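Local coordinates for protein AlyGC (Glaciecola chathamensis, PDB 5GKD) that cleaves alginate as a marine bacterial lyase of polysaccharide lyase family 6, probably by beta-elimination, and binds a calcium ion, at residues 4-9 with 25-30; 34-39 with 64-69. All blocks are in the same frame, centred on the assembly; numbering follows the deposited sequence.

How the contacts relate
Two parallel strand pairings near the N-terminus illustrate how the first coils of a parallel beta-helix are joined. Both are mostly buried. Contact 1 is small, with two backbone hydrogen bonds and apolar side chains, and an exposed border at L4 and K6. Contact 2 is longer, held by six hydrogen bonds across the segments; V36, F38, L66 and L68 build its apolar side, whereas N65 and the partly exposed E35 and R67 make the other side polar, with water and phosphate bound there. The two pairings share no strand, but their centres lie about 14 Å apart and they meet where P8 CB packs on F34 CE1 at 3.7 Å. Helix 8-17 lies against both.

Contact 1: residues 4-9 with 25-30; sequences LVKTPE and ILANGT
L4 and V5 send their side chains to opposite faces of a short parallel strand pair, and each finds a different part of residues 25-27. On one face, L4 reaches across with a single branch: its CD2 methyl touches the side chains of both I25 and A27 and lies 3.4 Å from I25 O. A27 points toward residues 4-9, and the aliphatic start of K6 comes against the same A27 methyl at about a right angle to the L4 branch, K6 CG to A27 CB 3.7 Å, before the extended lysine chain leads off. On the opposite face V5 meets L26 obliquely, V5 CG2 to L26 CD2 3.8 Å. With CG1 anti to the carbonyl carbon (chi1 -63°), V5 holds CG2 between its own backbone N and carbonyl carbon, on the side where L26 lies. Two backbone bonds fix this register: V5 N donates to I25 O at 2.9 Å, and A27 N returns a bond to V5 O at 3.0 Å, both nearly straight. Just beyond, T7 OG1 caps the following helix at A10 N. That helix, 8-17, packs on V5 through A10 and A14, while strand 48-52 pairs in parallel with strand 23-26 on the next coil and touches I25 and L26 through R51 and L50.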
# COMPACT_ATOMS: atom_id res chain seq x y z
N LEU A 4 24.95 -17.78 35.11
CA LEU A 4 24.47 -16.44 34.80
C LEU A 4 25.19 -15.90 33.57
O LEU A 4 26.42 -15.96 33.50
CB LEU A 4 24.72 -15.52 36.01
CG LEU A 4 23.79 -14.36 36.38
CD1 LEU A 4 24.60 -13.18 36.92
CD2 LEU A 4 22.87 -13.94 35.26
N VAL A 5 24.44 -15.37 32.61
CA VAL A 5 25.01 -14.81 31.38
C VAL A 5 24.38 -13.45 31.10
O VAL A 5 23.20 -13.22 31.39
CB VAL A 5 24.82 -15.76 30.18
CG1 VAL A 5 25.56 -17.06 30.43
CG2 VAL A 5 23.33 -16.02 29.91
N LYS A 6 25.18 -12.54 30.56
CA LYS A 6 24.74 -11.17 30.34
C LYS A 6 24.84 -10.72 28.90
O LYS A 6 24.50 -9.57 28.61
CB LYS A 6 25.54 -10.21 31.24
CG LYS A 6 25.36 -10.46 32.74
CD LYS A 6 26.24 -9.56 33.59
CE LYS A 6 26.06 -9.87 35.08
NZ LYS A 6 27.01 -9.07 35.92
N THR A 7 25.28 -11.57 27.98
CA THR A 7 25.37 -11.25 26.56
C THR A 7 25.03 -12.49 25.75
O THR A 7 25.12 -13.61 26.25
CB THR A 7 26.76 -10.76 26.14
OG1 THR A 7 27.72 -11.80 26.37
CG2 THR A 7 27.17 -9.51 26.88
N PRO A 8 24.64 -12.32 24.49
CA PRO A 8 24.44 -13.51 23.64
C PRO A 8 25.68 -14.37 23.52
O PRO A 8 25.57 -15.60 23.48
CB PRO A 8 24.01 -12.91 22.29
CG PRO A 8 23.35 -11.66 22.66
CD PRO A 8 24.12 -11.10 23.85
N GLU A 9 26.87 -13.78 23.50
CA GLU A 9 28.06 -14.62 23.38
C GLU A 9 28.33 -15.36 24.69
O GLU A 9 28.73 -16.52 24.67
CB GLU A 9 29.27 -13.81 22.92
CG GLU A 9 29.18 -12.33 23.08
CD GLU A 9 28.31 -11.64 22.03
OE1 GLU A 9 27.37 -10.97 22.46
OE2 GLU A 9 28.57 -11.76 20.81
N ILE A 25 20.99 -18.82 33.02
CA ILE A 25 20.18 -17.73 33.57
C ILE A 25 20.46 -16.46 32.77
O ILE A 25 21.57 -15.91 32.81
CB ILE A 25 20.46 -17.52 35.06
CG1 ILE A 25 20.16 -18.79 35.85
CG2 ILE A 25 19.65 -16.36 35.58
CD1 ILE A 25 20.43 -18.63 37.34
N LEU A 26 19.45 -15.97 32.05
CA LEU A 26 19.55 -14.68 31.38
C LEU A 26 19.39 -13.58 32.42
O LEU A 26 18.36 -13.50 33.09
CB LEU A 26 18.49 -14.53 30.29
CG LEU A 26 18.43 -15.53 29.14
CD1 LEU A 26 17.39 -15.08 28.10
CD2 LEU A 26 19.82 -15.76 28.53
N ALA A 27 20.42 -12.75 32.55
CA ALA A 27 20.43 -11.65 33.51
C ALA A 27 19.30 -10.66 33.22
O ALA A 27 18.95 -10.41 32.07
CB ALA A 27 21.79 -10.93 33.47
N ASN A 28 18.76 -10.08 34.29
CA ASN A 28 17.71 -9.08 34.16
C ASN A 28 18.16 -7.97 33.23
O ASN A 28 19.29 -7.50 33.30
CB ASN A 28 17.36 -8.52 35.53
CG ASN A 28 16.69 -9.53 36.42
OD1 ASN A 28 16.11 -10.50 35.93
ND2 ASN A 28 16.75 -9.31 37.72
N GLY A 29 17.26 -7.56 32.36
CA GLY A 29 17.52 -6.50 31.41
C GLY A 29 16.74 -6.74 30.13
O GLY A 29 15.92 -7.65 30.04
N THR A 30 17.04 -5.90 29.15
CA THR A 30 16.40 -5.94 27.84
C THR A 30 17.38 -6.53 26.83
O THR A 30 18.45 -5.96 26.59
CB THR A 30 15.94 -4.54 27.43
OG1 THR A 30 14.96 -4.07 28.37
CG2 THR A 30 15.35 -4.54 26.04

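Contact 2: residues 34-39 with 64-69; sequences FEVLFE and SNLRLA. With PO4 (phosphate ion), chain I.
R67 and L37 lie obliquely across each other on the polar side of two parallel strands. The arginine is bent at chi3 (-65°), which brings its guanidinium back over residues 34-39, with L37 CD1 4.2 Å above the centre of its plane. Its edge faces a phosphate ion and two waters: NH1 and NH2 donate to phosphate O3 and O1, the latter at 2.7 Å, while NE gives its hydrogen to a water that also donates to N65 OD1. R95 binds the same phosphate, an ion probably left from crystallisation. N65 has CG between backbone N and carbonyl carbon (chi1 64°), laying OD1 3.4 Å from E35 CB; a second water joins its ND2 to E35 OE1, and E35 OE2 salt-bridges K475 of the second subunit. On the opposite face, V36 uses both branches: CG1 meets L66 CD1 at 3.6 Å, and CG2 sits over the F34 ring. S64 OG accepts from F34 N at 2.8 Å and is also hydrogen-bonded to T61 O. Such in-register coils characterise the right-handed parallel beta-helix of the pectate lyase-like fold; farther along, strands of the same face carry E214, R240 and R264 of the calcium and carbonate sites.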
# COMPACT_ATOMS: atom_id res chain seq x y z
N PHE A 34 17.59 -10.76 19.93
CA PHE A 34 18.20 -11.98 20.44
C PHE A 34 17.44 -13.18 19.90
O PHE A 34 16.38 -13.54 20.42
CB PHE A 34 18.20 -11.97 21.97
CG PHE A 34 19.06 -13.04 22.59
CD1 PHE A 34 19.98 -13.76 21.83
CD2 PHE A 34 18.95 -13.35 23.93
CE1 PHE A 34 20.76 -14.73 22.40
CE2 PHE A 34 19.73 -14.34 24.50
CZ PHE A 34 20.64 -15.02 23.74
N GLU A 35 18.00 -13.83 18.87
CA GLU A 35 17.47 -15.08 18.33
C GLU A 35 18.06 -16.24 19.12
O GLU A 35 19.19 -16.66 18.88
CB GLU A 35 17.79 -15.21 16.84
CG GLU A 35 17.08 -14.20 15.98
CD GLU A 35 17.41 -14.34 14.50
OE1 GLU A 35 16.93 -15.31 13.86
OE2 GLU A 35 18.11 -13.47 13.97
N VAL A 36 17.29 -16.76 20.08
CA VAL A 36 17.77 -17.76 21.02
C VAL A 36 17.63 -19.14 20.39
O VAL A 36 16.53 -19.53 20.00
CB VAL A 36 17.00 -17.69 22.35
CG1 VAL A 36 17.49 -18.78 23.30
CG2 VAL A 36 17.12 -16.30 22.97
N LEU A 37 18.73 -19.87 20.30
CA LEU A 37 18.71 -21.28 19.92
C LEU A 37 19.14 -22.06 21.15
O LEU A 37 20.33 -22.05 21.51
CB LEU A 37 19.60 -21.58 18.72
CG LEU A 37 19.76 -23.06 18.33
CD1 LEU A 37 18.41 -23.72 18.13
CD2 LEU A 37 20.63 -23.23 17.07
N PHE A 38 18.18 -22.70 21.81
CA PHE A 38 18.39 -23.47 23.03
C PHE A 38 18.46 -24.93 22.60
O PHE A 38 17.45 -25.63 22.54
CB PHE A 38 17.27 -23.23 24.02
CG PHE A 38 17.51 -23.85 25.37
CD1 PHE A 38 18.77 -23.86 25.93
CD2 PHE A 38 16.47 -24.39 26.09
CE1 PHE A 38 18.98 -24.42 27.18
CE2 PHE A 38 16.68 -24.93 27.34
CZ PHE A 38 17.92 -24.96 27.88
N GLU A 39 19.67 -25.39 22.30
CA GLU A 39 19.90 -26.72 21.75
C GLU A 39 20.84 -27.43 22.69
O GLU A 39 22.03 -27.09 22.77
CB GLU A 39 20.46 -26.65 20.33
CG GLU A 39 20.90 -28.00 19.80
CD GLU A 39 21.14 -27.99 18.31
OE1 GLU A 39 20.89 -29.03 17.67
OE2 GLU A 39 21.58 -26.95 17.79
N SER A 64 13.70 -10.76 18.14
CA SER A 64 14.06 -11.88 19.01
C SER A 64 13.12 -13.04 18.75
O SER A 64 11.99 -12.86 18.28
CB SER A 64 13.98 -11.48 20.48
OG SER A 64 14.95 -10.54 20.84
N ASN A 65 13.59 -14.24 19.07
CA ASN A 65 12.75 -15.43 18.99
C ASN A 65 13.43 -16.53 19.80
O ASN A 65 14.48 -16.31 20.42
CB ASN A 65 12.48 -15.83 17.54
CG ASN A 65 13.74 -16.24 16.77
OD1 ASN A 65 14.76 -16.58 17.36
ND2 ASN A 65 13.65 -16.22 15.45
N LEU A 66 12.83 -17.71 19.81
CA LEU A 66 13.32 -18.82 20.62
C LEU A 66 13.10 -20.14 19.89
O LEU A 66 12.00 -20.40 19.38
CB LEU A 66 12.62 -18.86 21.99
CG LEU A 66 12.79 -20.11 22.86
CD1 LEU A 66 14.24 -20.34 23.23
CD2 LEU A 66 11.93 -20.02 24.11
N ARG A 67 14.14 -20.96 19.83
CA ARG A 67 14.05 -22.30 19.28
C ARG A 67 14.59 -23.28 20.31
O ARG A 67 15.64 -23.03 20.90
CB ARG A 67 14.82 -22.43 17.96
CG ARG A 67 14.13 -21.72 16.78
CD ARG A 67 14.96 -21.78 15.51
NE ARG A 67 16.21 -21.04 15.65
CZ ARG A 67 17.29 -21.23 14.90
NH1 ARG A 67 17.30 -22.17 13.95
NH2 ARG A 67 18.38 -20.50 15.12
N LEU A 68 13.85 -24.35 20.55
CA LEU A 68 14.30 -25.46 21.38
C LEU A 68 14.69 -26.63 20.48
O LEU A 68 14.00 -26.92 19.51
CB LEU A 68 13.21 -25.93 22.35
CG LEU A 68 12.85 -25.03 23.53
CD1 LEU A 68 11.95 -23.89 23.07
CD2 LEU A 68 12.20 -25.83 24.67
N ALA A 69 15.79 -27.29 20.82
CA ALA A 69 16.24 -28.44 20.03
C ALA A 69 16.94 -29.44 20.93
O ALA A 69 17.77 -29.04 21.75
CB ALA A 69 17.17 -27.98 18.89
P PO4 I . 20.60 -21.97 12.41
O1 PO4 I . 20.39 -20.76 13.30
O2 PO4 I . 22.01 -22.47 12.55
O3 PO4 I . 19.65 -23.09 12.76
O4 PO4 I . 20.35 -21.54 10.98
O HOH W 1 19.80 -18.29 16.42
O HOH W 2 16.15 -17.79 14.17
O HOH W 3 16.43 -18.79 17.30